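Local atomic coordinates of shikimate 5-dehydrogenase (Mycobacterium fortuitum subsp. fortuitum DSM 46621, PDB entry 4XIJ), a protein that probably catalyses the reversible NADP-dependent reduction of 3-dehydroshikimate to shikimate, a step on the route to chorismate and the aromatic amino acids. Residues A[31-34]-A[35-38]; A[70-74]-A[75-79]; A[166-169]-A[170-173]. All coordinates share one frame; numbering follows the deposited sequence.

Interaction 1 of 3, residues A[31-34]-A[35-38]; sequences LHLA and AYRA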
ATOM      1  N   LEU A  31      13.278  -1.155  -6.633  1.00  7.27           N
ATOM      2  CA  LEU A  31      12.780   0.190  -6.901  1.00  7.37           C
ATOM      3  C   LEU A  31      13.650   1.253  -6.238  1.00  7.70           C
ATOM      4  O   LEU A  31      13.915   2.303  -6.839  1.00  8.01           O
ATOM      5  CB  LEU A  31      11.332   0.322  -6.426  1.00  8.58           C
ATOM      6  CG  LEU A  31      10.324  -0.504  -7.253  1.00 10.75           C
ATOM      7  CD1 LEU A  31       8.998  -0.619  -6.496  1.00 12.74           C
ATOM      8  CD2 LEU A  31      10.083   0.092  -8.600  1.00 12.70           C
ATOM      9  N   HIS A  32      14.145   0.964  -5.037  1.00  7.74           N
ATOM     10  CA  HIS A  32      15.036   1.912  -4.374  1.00  7.53           C
ATOM     11  C   HIS A  32      16.389   2.001  -5.051  1.00  7.27           C
ATOM     12  O   HIS A  32      16.888   3.110  -5.265  1.00  7.79           O
ATOM     13  CB  HIS A  32      15.212   1.583  -2.882  1.00  7.64           C
ATOM     14  CG  HIS A  32      14.073   2.058  -2.009  1.00  7.20           C
ATOM     15  ND1 HIS A  32      14.165   3.178  -1.209  1.00  7.91           N
ATOM     16  CD2 HIS A  32      12.805   1.592  -1.857  1.00  7.51           C
ATOM     17  CE1 HIS A  32      13.009   3.381  -0.596  1.00  7.98           C
ATOM     18  NE2 HIS A  32      12.167   2.416  -0.960  1.00  8.24           N
ATOM     19  N   LEU A  33      17.013   0.878  -5.400  1.00  8.01           N
ATOM     20  CA  LEU A  33      18.330   1.020  -6.075  1.00  7.01           C
ATOM     21  C   LEU A  33      18.176   1.702  -7.435  1.00  6.85           C
ATOM     22  O   LEU A  33      19.045   2.512  -7.806  1.00  7.70           O
ATOM     23  CB  LEU A  33      19.045  -0.331  -6.240  1.00  7.88           C
ATOM     24  CG  LEU A  33      19.541  -0.908  -4.900  1.00  9.03           C
ATOM     25  CD1 LEU A  33      20.071  -2.345  -5.165  1.00 11.50           C
ATOM     26  CD2 LEU A  33      20.613  -0.057  -4.228  1.00  9.04           C
ATOM     27  N   ALA A  34      17.107   1.409  -8.175  1.00  7.66           N
ATOM     28  CA  ALA A  34      16.876   2.132  -9.427  1.00  8.80           C
ATOM     29  C   ALA A  34      16.767   3.634  -9.169  1.00  7.73           C
ATOM     30  O   ALA A  34      17.330   4.444  -9.915  1.00  8.56           O
ATOM     31  CB  ALA A  34      15.620   1.637 -10.098  1.00  8.91           C
ATOM     32  N   ALA A  35      16.074   4.013  -8.103  1.00  7.81           N
ATOM     33  CA  ALA A  35      15.963   5.422  -7.765  1.00  7.92           C
ATOM     34  C   ALA A  35      17.278   6.046  -7.337  1.00  7.93           C
ATOM     35  O   ALA A  35      17.628   7.120  -7.830  1.00  8.07           O
ATOM     36  CB  ALA A  35      14.934   5.601  -6.643  1.00  8.77           C
ATOM     37  N   TYR A  36      18.024   5.356  -6.472  1.00  7.40           N
ATOM     38  CA  TYR A  36      19.260   5.942  -5.995  1.00  7.85           C
ATOM     39  C   TYR A  36      20.246   6.141  -7.133  1.00  7.27           C
ATOM     40  O   TYR A  36      20.923   7.166  -7.184  1.00  8.37           O
ATOM     41  CB  TYR A  36      19.931   5.087  -4.902  1.00  7.46           C
ATOM     42  CG  TYR A  36      19.067   4.805  -3.666  1.00  6.85           C
ATOM     43  CD1 TYR A  36      17.895   5.550  -3.363  1.00  8.13           C
ATOM     44  CD2 TYR A  36      19.378   3.719  -2.818  1.00  7.39           C
ATOM     45  CE1 TYR A  36      17.122   5.198  -2.235  1.00  7.93           C
ATOM     46  CE2 TYR A  36      18.632   3.408  -1.699  1.00  7.97           C
ATOM     47  CZ  TYR A  36      17.499   4.136  -1.431  1.00  7.62           C
ATOM     48  OH  TYR A  36      16.750   3.766  -0.360  1.00  8.35           O
ATOM     49  N   ARG A  37      20.303   5.201  -8.066  1.00  7.06           N
ATOM     50  CA  ARG A  37      21.206   5.358  -9.210  1.00  7.28           C
ATOM     51  C   ARG A  37      20.782   6.569 -10.080  1.00  7.64           C
ATOM     52  O   ARG A  37      21.624   7.391 -10.457  1.00  9.11           O
ATOM     53  CB  ARG A  37      21.207   4.052 -10.020  1.00  7.44           C
ATOM     54  CG  ARG A  37      21.922   2.957  -9.286  1.00  8.16           C
ATOM     55  CD  ARG A  37      21.648   1.546  -9.849  1.00  8.92           C
ATOM     56  NE  ARG A  37      22.254   0.576  -8.949  1.00  8.45           N
ATOM     57  CZ  ARG A  37      22.065  -0.741  -8.991  1.00  7.89           C
ATOM     58  NH1 ARG A  37      21.302  -1.312  -9.924  1.00  8.47           N
ATOM     59  NH2 ARG A  37      22.665  -1.525  -8.089  1.00  9.98           N
ATOM     60  N   ALA A  38      19.473   6.729 -10.312  1.00  7.63           N
ATOM     61  CA  ALA A  38      18.973   7.867 -11.073  1.00  9.13           C
ATOM     62  C   ALA A  38      19.221   9.217 -10.364  1.00  8.63           C
ATOM     63  O   ALA A  38      19.425  10.248 -11.024  1.00 11.10           O
ATOM     64  CB  ALA A  38      17.485   7.680 -11.361  1.00  9.71           C
TER

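Interaction 2 of 3, residues A[70-74]-A[75-79]; sequences LSVTM and PGKFA. With SO4 (sulfate ion), chain E; SO4 (sulfate ion), chain F.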
ATOM      1  N   LEU A  70      14.166   2.321   6.420  1.00  7.92           N
ATOM      2  CA  LEU A  70      13.777   0.935   6.233  1.00  8.55           C
ATOM      3  C   LEU A  70      12.391   0.840   5.648  1.00  8.23           C
ATOM      4  O   LEU A  70      11.489   1.580   6.063  1.00  8.39           O
ATOM      5  CB  LEU A  70      13.794   0.183   7.568  1.00  9.92           C
ATOM      6  CG  LEU A  70      15.092   0.221   8.352  1.00 11.48           C
ATOM      7  CD1 LEU A  70      14.829  -0.198   9.799  1.00 12.91           C
ATOM      8  CD2 LEU A  70      16.093  -0.695   7.661  1.00 11.62           C
ATOM      9  N   SER A  71      12.201  -0.072   4.712  1.00  7.59           N
ATOM     10  CA  SER A  71      10.886  -0.516   4.312  0.50  7.50           C
ATOM     11  C   SER A  71      10.525  -1.721   5.168  1.00  8.56           C
ATOM     12  O   SER A  71      11.399  -2.513   5.498  1.00  9.20           O
ATOM     13  CB  SER A  71      10.881  -0.873   2.828  0.50  6.29           C
ATOM     14  OG  SER A  71      11.344   0.249   2.047  0.50  6.69           O
ATOM     15  N   VAL A  72       9.265  -1.867   5.514  1.00  8.37           N
ATOM     16  CA  VAL A  72       8.882  -2.993   6.367  1.00  8.73           C
ATOM     17  C   VAL A  72       7.711  -3.674   5.707  1.00  9.17           C
ATOM     18  O   VAL A  72       6.731  -3.024   5.322  1.00 10.07           O
ATOM     19  CB  VAL A  72       8.489  -2.534   7.782  1.00  9.27           C
ATOM     20  CG1 VAL A  72       8.019  -3.745   8.627  1.00  9.98           C
ATOM     21  CG2 VAL A  72       9.670  -1.824   8.494  1.00  9.50           C
ATOM     22  N   THR A  73       7.790  -4.979   5.557  1.00  8.89           N
ATOM     23  CA  THR A  73       6.646  -5.693   5.012  1.00  9.50           C
ATOM     24  C   THR A  73       6.166  -6.726   6.038  1.00 10.13           C
ATOM     25  O   THR A  73       6.628  -6.733   7.190  1.00 10.21           O
ATOM     26  CB  THR A  73       7.011  -6.310   3.622  1.00 10.28           C
ATOM     27  OG1 THR A  73       5.816  -6.817   3.020  1.00 12.34           O
ATOM     28  CG2 THR A  73       8.087  -7.446   3.708  1.00 10.65           C
ATOM     29  N   MET A  74       5.195  -7.551   5.655  1.00  9.73           N
ATOM     30  CA  MET A  74       4.651  -8.580   6.563  1.00 10.15           C
ATOM     31  C   MET A  74       5.799  -9.460   7.081  1.00 10.99           C
ATOM     32  O   MET A  74       6.690  -9.827   6.291  1.00 11.69           O
ATOM     33  CB  MET A  74       3.608  -9.417   5.824  1.00 12.10           C
ATOM     34  CG  MET A  74       2.343  -8.647   5.557  1.00 15.51           C
ATOM     35  SD  MET A  74       2.372  -7.569   4.082  1.00 18.12           S
ATOM     36  CE  MET A  74       2.775  -8.722   2.781  1.00 18.90           C
ATOM     37  N   PRO A  75       5.806  -9.820   8.383  1.00 10.77           N
ATOM     38  CA  PRO A  75       4.771  -9.615   9.397  1.00 11.22           C
ATOM     39  C   PRO A  75       5.077  -8.439  10.325  1.00 10.12           C
ATOM     40  O   PRO A  75       4.550  -8.411  11.422  1.00 11.79           O
ATOM     41  CB  PRO A  75       4.817 -10.937  10.177  1.00 11.78           C
ATOM     42  CG  PRO A  75       6.306 -11.243  10.213  1.00 11.37           C
ATOM     43  CD  PRO A  75       6.841 -10.768   8.856  1.00 11.06           C
ATOM     44  N   GLY A  76       5.925  -7.520   9.910  1.00  9.24           N
ATOM     45  CA  GLY A  76       6.486  -6.548  10.828  1.00  8.62           C
ATOM     46  C   GLY A  76       5.823  -5.177  10.901  1.00  9.00           C
ATOM     47  O   GLY A  76       6.336  -4.304  11.612  1.00 10.02           O
ATOM     48  N   LYS A  77       4.707  -4.946  10.192  1.00  8.71           N
ATOM     49  CA  LYS A  77       4.248  -3.564  10.131  1.00  9.28           C
ATOM     50  C   LYS A  77       3.670  -3.018  11.450  1.00 10.18           C
ATOM     51  O   LYS A  77       3.767  -1.816  11.724  1.00  9.86           O
ATOM     52  CB  LYS A  77       3.233  -3.403   8.992  1.00 10.02           C
ATOM     53  CG  LYS A  77       3.851  -3.723   7.627  1.00 11.24           C
ATOM     54  CD  LYS A  77       2.842  -3.431   6.474  1.00 11.00           C
ATOM     55  CE  LYS A  77       3.396  -3.847   5.141  1.00 11.85           C
ATOM     56  NZ  LYS A  77       2.402  -3.562   4.005  1.00 12.59           N
ATOM     57  N   PHE A  78       3.071  -3.860  12.273  1.00  9.96           N
ATOM     58  CA  PHE A  78       2.573  -3.416  13.571  0.53 10.23           C
ATOM     59  C   PHE A  78       3.768  -3.128  14.478  1.00 10.56           C
ATOM     60  O   PHE A  78       3.816  -2.120  15.183  1.00 10.22           O
ATOM     61  CB  PHE A  78       1.609  -4.472  14.149  0.53 10.77           C
ATOM     62  CG  PHE A  78       0.450  -4.749  13.249  0.53 12.88           C
ATOM     63  CD1 PHE A  78      -0.602  -3.864  13.201  0.53 13.56           C
ATOM     64  CD2 PHE A  78       0.433  -5.846  12.401  0.53 14.41           C
ATOM     65  CE1 PHE A  78      -1.647  -4.050  12.344  0.53 14.20           C
ATOM     66  CE2 PHE A  78      -0.627  -6.035  11.535  0.53 15.71           C
ATOM     67  CZ  PHE A  78      -1.659  -5.137  11.507  0.53 15.14           C
ATOM     68  N   ALA A  79       4.723  -4.046  14.448  1.00  9.36           N
ATOM     69  CA  ALA A  79       5.915  -3.879  15.269  1.00 10.00           C
ATOM     70  C   ALA A  79       6.670  -2.604  14.905  1.00  9.72           C
ATOM     71  O   ALA A  79       7.255  -1.953  15.792  1.00 10.78           O
ATOM     72  CB  ALA A  79       6.820  -5.050  15.112  1.00 11.27           C
TER
HETATM   73  S   SO4 E 304       4.706  -3.378   1.506  0.55 20.15           S
HETATM   74  O1  SO4 E 304       4.348  -3.471   0.065  0.55 22.24           O
HETATM   75  O2  SO4 E 304       4.196  -4.631   2.145  0.55 17.29           O
HETATM   76  O3  SO4 E 304       6.180  -3.290   1.721  0.55 21.55           O
HETATM   77  O4  SO4 E 304       4.204  -2.073   1.957  0.55 17.50           O
HETATM   78  S   SO4 F 305       5.705  -8.050  -0.505  0.72 25.74           S
HETATM   79  O1  SO4 F 305       6.272  -7.910  -1.851  0.72 25.85           O
HETATM   80  O2  SO4 F 305       4.967  -9.301  -0.403  0.72 28.13           O
HETATM   81  O3  SO4 F 305       6.720  -7.883   0.529  0.72 24.21           O
HETATM   82  O4  SO4 F 305       4.724  -6.967  -0.359  0.72 28.29           O

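Interaction 3 of 3, residues A[166-169]-A[170-173]; sequences LVDL and ARRC. With SO4 (sulfate ion), chain G; EDO (1,2-ethanediol), chain B.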
ATOM      1  N   LEU A 166     -13.641  -2.714   9.600  1.00 12.95           N
ATOM      2  CA  LEU A 166     -13.267  -1.773   8.540  1.00 10.57           C
ATOM      3  C   LEU A 166     -14.291  -0.680   8.360  1.00 10.35           C
ATOM      4  O   LEU A 166     -13.938   0.458   8.029  1.00  9.97           O
ATOM      5  CB  LEU A 166     -13.074  -2.544   7.234  1.00  9.82           C
ATOM      6  CG  LEU A 166     -11.858  -3.493   7.264  1.00 10.33           C
ATOM      7  CD1 LEU A 166     -11.947  -4.570   6.162  1.00 10.05           C
ATOM      8  CD2 LEU A 166     -10.534  -2.728   7.195  1.00 11.53           C
ATOM      9  N   VAL A 167     -15.566  -1.008   8.595  1.00  9.97           N
ATOM     10  CA  VAL A 167     -16.615   0.017   8.588  1.00 10.25           C
ATOM     11  C   VAL A 167     -16.350   1.018   9.711  1.00 10.21           C
ATOM     12  O   VAL A 167     -16.461   2.228   9.489  1.00 10.89           O
ATOM     13  CB  VAL A 167     -17.999  -0.612   8.750  1.00  9.64           C
ATOM     14  CG1 VAL A 167     -19.048   0.463   8.994  1.00 10.23           C
ATOM     15  CG2 VAL A 167     -18.325  -1.475   7.502  1.00 10.43           C
ATOM     16  N   ASP A 168     -15.991   0.521  10.899  1.00 11.49           N
ATOM     17  CA  ASP A 168     -15.673   1.411  12.009  1.00 12.40           C
ATOM     18  C   ASP A 168     -14.524   2.340  11.641  1.00 11.84           C
ATOM     19  O   ASP A 168     -14.530   3.527  11.947  1.00 12.33           O
ATOM     20  CB  ASP A 168     -15.278   0.629  13.277  1.00 14.58           C
ATOM     21  CG  ASP A 168     -16.438  -0.159  13.904  1.00 19.46           C
ATOM     22  OD1 ASP A 168     -17.601   0.149  13.590  1.00 20.85           O
ATOM     23  OD2 ASP A 168     -16.172  -1.065  14.761  1.00 22.84           O
ATOM     24  N   LEU A 169     -13.489   1.779  11.028  1.00 12.33           N
ATOM     25  CA  LEU A 169     -12.350   2.573  10.579  1.00 11.86           C
ATOM     26  C   LEU A 169     -12.763   3.617   9.554  1.00 10.78           C
ATOM     27  O   LEU A 169     -12.363   4.780   9.669  1.00 11.47           O
ATOM     28  CB  LEU A 169     -11.279   1.640  10.016  1.00 11.87           C
ATOM     29  CG  LEU A 169     -10.046   2.326   9.417  1.00 11.78           C
ATOM     30  CD1 LEU A 169      -9.303   3.183  10.443  1.00 13.58           C
ATOM     31  CD2 LEU A 169      -9.091   1.276   8.771  1.00 12.44           C
ATOM     32  N   ALA A 170     -13.601   3.238   8.581  1.00 10.44           N
ATOM     33  CA  ALA A 170     -14.067   4.247   7.629  1.00  8.80           C
ATOM     34  C   ALA A 170     -14.731   5.422   8.334  1.00 10.15           C
ATOM     35  O   ALA A 170     -14.518   6.586   7.981  1.00 10.28           O
ATOM     36  CB  ALA A 170     -15.022   3.598   6.625  1.00  9.50           C
ATOM     37  N   ARG A 171     -15.581   5.121   9.300  1.00 11.17           N
ATOM     38  CA  ARG A 171     -16.237   6.186  10.029  1.00 12.31           C
ATOM     39  C   ARG A 171     -15.270   7.016  10.865  1.00 12.90           C
ATOM     40  O   ARG A 171     -15.414   8.255  10.937  1.00 14.47           O
ATOM     41  CB  ARG A 171     -17.328   5.592  10.898  1.00 12.27           C
ATOM     42  CG  ARG A 171     -18.461   5.021  10.060  1.00 12.23           C
ATOM     43  CD  ARG A 171     -19.446   4.214  10.890  1.00 15.33           C
ATOM     44  NE  ARG A 171     -20.519   3.667  10.065  1.00 15.43           N
ATOM     45  CZ  ARG A 171     -21.317   2.651  10.433  1.00 17.02           C
ATOM     46  NH1 ARG A 171     -21.157   2.033  11.610  1.00 17.38           N
ATOM     47  NH2 ARG A 171     -22.260   2.209   9.601  1.00 17.64           N
ATOM     48  N   ARG A 172     -14.278   6.369  11.491  1.00 13.79           N
ATOM     49  CA  ARG A 172     -13.284   7.133  12.252  0.55 14.88           C
ATOM     50  C   ARG A 172     -12.467   8.054  11.338  1.00 15.13           C
ATOM     51  O   ARG A 172     -11.997   9.106  11.794  1.00 15.85           O
ATOM     52  CB  ARG A 172     -12.352   6.204  13.049  0.55 16.43           C
ATOM     53  CG  ARG A 172     -13.052   5.402  14.170  0.55 18.84           C
ATOM     54  CD  ARG A 172     -12.051   4.695  15.116  0.55 20.17           C
ATOM     55  NE  ARG A 172     -11.033   3.894  14.410  0.55 21.33           N
ATOM     56  CZ  ARG A 172     -11.143   2.597  14.154  0.55 21.69           C
ATOM     57  NH1 ARG A 172     -12.192   1.916  14.561  0.55 22.19           N
ATOM     58  NH2 ARG A 172     -10.176   1.969  13.532  0.55 22.15           N
ATOM     59  N   CYS A 173     -12.358   7.692  10.060  1.00 13.73           N
ATOM     60  CA  CYS A 173     -11.678   8.541   9.084  1.00 13.26           C
ATOM     61  C   CYS A 173     -12.549   9.683   8.568  1.00 13.54           C
ATOM     62  O   CYS A 173     -12.059  10.501   7.791  1.00 15.96           O
ATOM     63  CB  CYS A 173     -11.211   7.745   7.861  1.00 14.06           C
ATOM     64  SG  CYS A 173      -9.925   6.541   8.190  1.00 15.26           S
TER
HETATM   65  S   SO4 G 306     -23.989  -0.482  11.261  0.58 52.96           S
HETATM   66  O1  SO4 G 306     -23.761  -0.299   9.825  0.58 53.05           O
HETATM   67  O2  SO4 G 306     -24.448  -1.851  11.500  0.58 53.16           O
HETATM   68  O3  SO4 G 306     -22.752  -0.246  12.007  0.58 52.65           O
HETATM   69  O4  SO4 G 306     -25.018   0.442  11.726  0.58 52.88           O
HETATM   70  C1  EDO B 301     -15.250  10.708  12.808  1.00 39.80           C
HETATM   71  O1  EDO B 301     -14.016  11.218  12.247  1.00 39.41           O
HETATM   72  C2  EDO B 301     -16.467  11.108  11.972  1.00 39.36           C
HETATM   73  O2  EDO B 301     -17.136  12.316  12.416  1.00 38.48           O
HETATM   74  O   HOH W   1     -19.039   2.363  13.813  1.00 25.46           O

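Interaction 1 of 3, residues A[31-34]-A[35-38]
The Y36 ring has the carbonyl oxygen of H32 over one face, 3.1 Å above its plane and displaced toward the rim. H32 CB makes an off-centre CH-pi contact, 4.2 Å from the centroid of the Y36 ring. L33 CD2 approaches obliquely and meets Y36 CD2 at 4.2 Å. The imidazole of H32 is approached at its edge, near its plane, by the phenol end of Y36: H32 ND1 and Y36 OH are hydrogen-bonded at 2.8 Å, either being a possible donor, and the 143° angle shows a somewhat bent bond. The planes of the H32 and Y36 rings meet obliquely, at 76°, with centroids 5.5 Å apart. The third flat group, the R37 guanidinium, has L33 CB over its centre, 4.1 Å above the plane, while R37 NH2 comes within 4.0 Å of L33 CD1.

One turn of helix accounts for these pairings. Y36 CG stands anti to its own carbonyl carbon (chi1 -57°), which lays the ring back along the helix over H32 O. That same oxygen accepts the hydrogen bond of Y36 N at 2.8 Å, so it is covered by the ring of the residue whose amide it binds.

Helix 28-38 belongs to the beta-alpha-beta unit of strands 15-20 and 45-50. H32 meets Y46 and F260 and bonds Q256 through NE2, Y36 meets W44 edge-to-face, and A35 packs on V257 of helix 246-261 and M270 of helix 267-272.

Interaction 2 of 3, residues A[70-74]-A[75-79]
M74 and K77 run side by side and point the same way, M74 SD touching K77 CE at 4.0 Å, across the turn that joins strand 67-72 to helix 77-83. The peptide between M74 and P75 is cis, and G76 N donates to T73 O at 2.9 Å. A cis proline at the third position of a four-residue turn closed by this bond defines a type VI turn, and the reversal brings the start of the helix back beside the end of the strand. The sequence VTMPGK resembles the segment that lines the substrate pocket in shikimate dehydrogenases.

M74 bends at both chi2 (83°) and chi3 (57°), and the folded chain sets its sulfur against the lysine while its methyl group CE lies near the second sulfate, chain F. K77, by contrast, is extended beyond CG. Its aliphatic part passes the strand end, where K77 CE approaches V72 O at 3.4 Å, a carbon-to-carbonyl contact. V72 fills the inside of the bend: with CG1 anti to the backbone N (chi1 177°), that methyl group presses on the glycine backbone, V72 CG1 being 3.5 Å from G76 C.

Both sulfates probably come from the crystallisation liquor, but they are consistent with a spot that accepts anions. T73 OG1 lies 2.9 Å from O3 of the chain F sulfate and equally far from O2 of the chain E sulfate, and which of them takes its one proton is not settled. H25 and N98 also hydrogen-bond to sulfate here, and D114 forms a salt bridge with K77. Two oxygens of the chain E ion meet the amine: K77 NZ donates to O2 at 2.8 Å and, weakly, to O4.

Interaction 3 of 3, residues A[166-169]-A[170-173]
V167 CG1 sits over the centre of the R171 guanidinium, 3.5 Å above its plane, so a methyl group covers one face of the charged group. V167 CG1 is anti to the backbone N (chi1 170°), and the arginine, extended from CG to NE, runs alongside. At the edge of the same guanidinium a sulfate, probably from the crystallisation liquor, is gripped by two nearly straight bonds: R171 NH1 donates to sulfate O3 at 2.8 Å (168°) and R171 NH2 to sulfate O1 at 2.9 Å. D168 reaches this arginine through water, which donates to D168 OD1 at 2.6 Å and accepts from R171 NH1 at 3.1 Å. The direct approach of the two charges is too long for a salt bridge.

R172 turns the other way in one of its two conformers, to which these contacts apply. A bend at chi3 (-51°) folds its guanidinium back over the helix, with L169 CA over one face toward the rim. R172 NH2 touches L169 CD1 at 3.4 Å, the two side chains crossing at about a right angle. C173 SG rests on the same leucine methyl.

Hydrogen bonds from the backbone N-H groups of 170-173 to the carbonyl oxygens of 166-169 fix the spacing of these pairs. Beyond them, R171 NH2 also binds G177 O, A170 packs on V142 and I153, and L166 touches A138 and I155. Helix 160-172 connects the parallel, neighbouring strands 152-157 and 176-181, the beta-alpha-beta crossover characteristic of a Rossmann-type nucleotide-binding domain.

In the fold
Interactions 1 and 2 both lie in the substrate-binding domain and touch: in the conformer given for S71, its OG packs 3.8 Å from H32 NE2. Q256 OE1 is hydrogen-bonded to each of these side chains, tying helix 28-38 to the strand that leads into the 73-76 turn. Their centres are 21 Å apart, and the touch is made by S71, at the strand end of interaction 2, and not by the turn. Interaction 3 sits by the other, parallel sheet. Its centre is 23 Å from that of interaction 2, with nearest atoms about 10 Å apart, and 36 Å from that of interaction 1. Of the three, interaction 2, with its VTMPGK sequence and two sulfates, is probably the one at the substrate pocket.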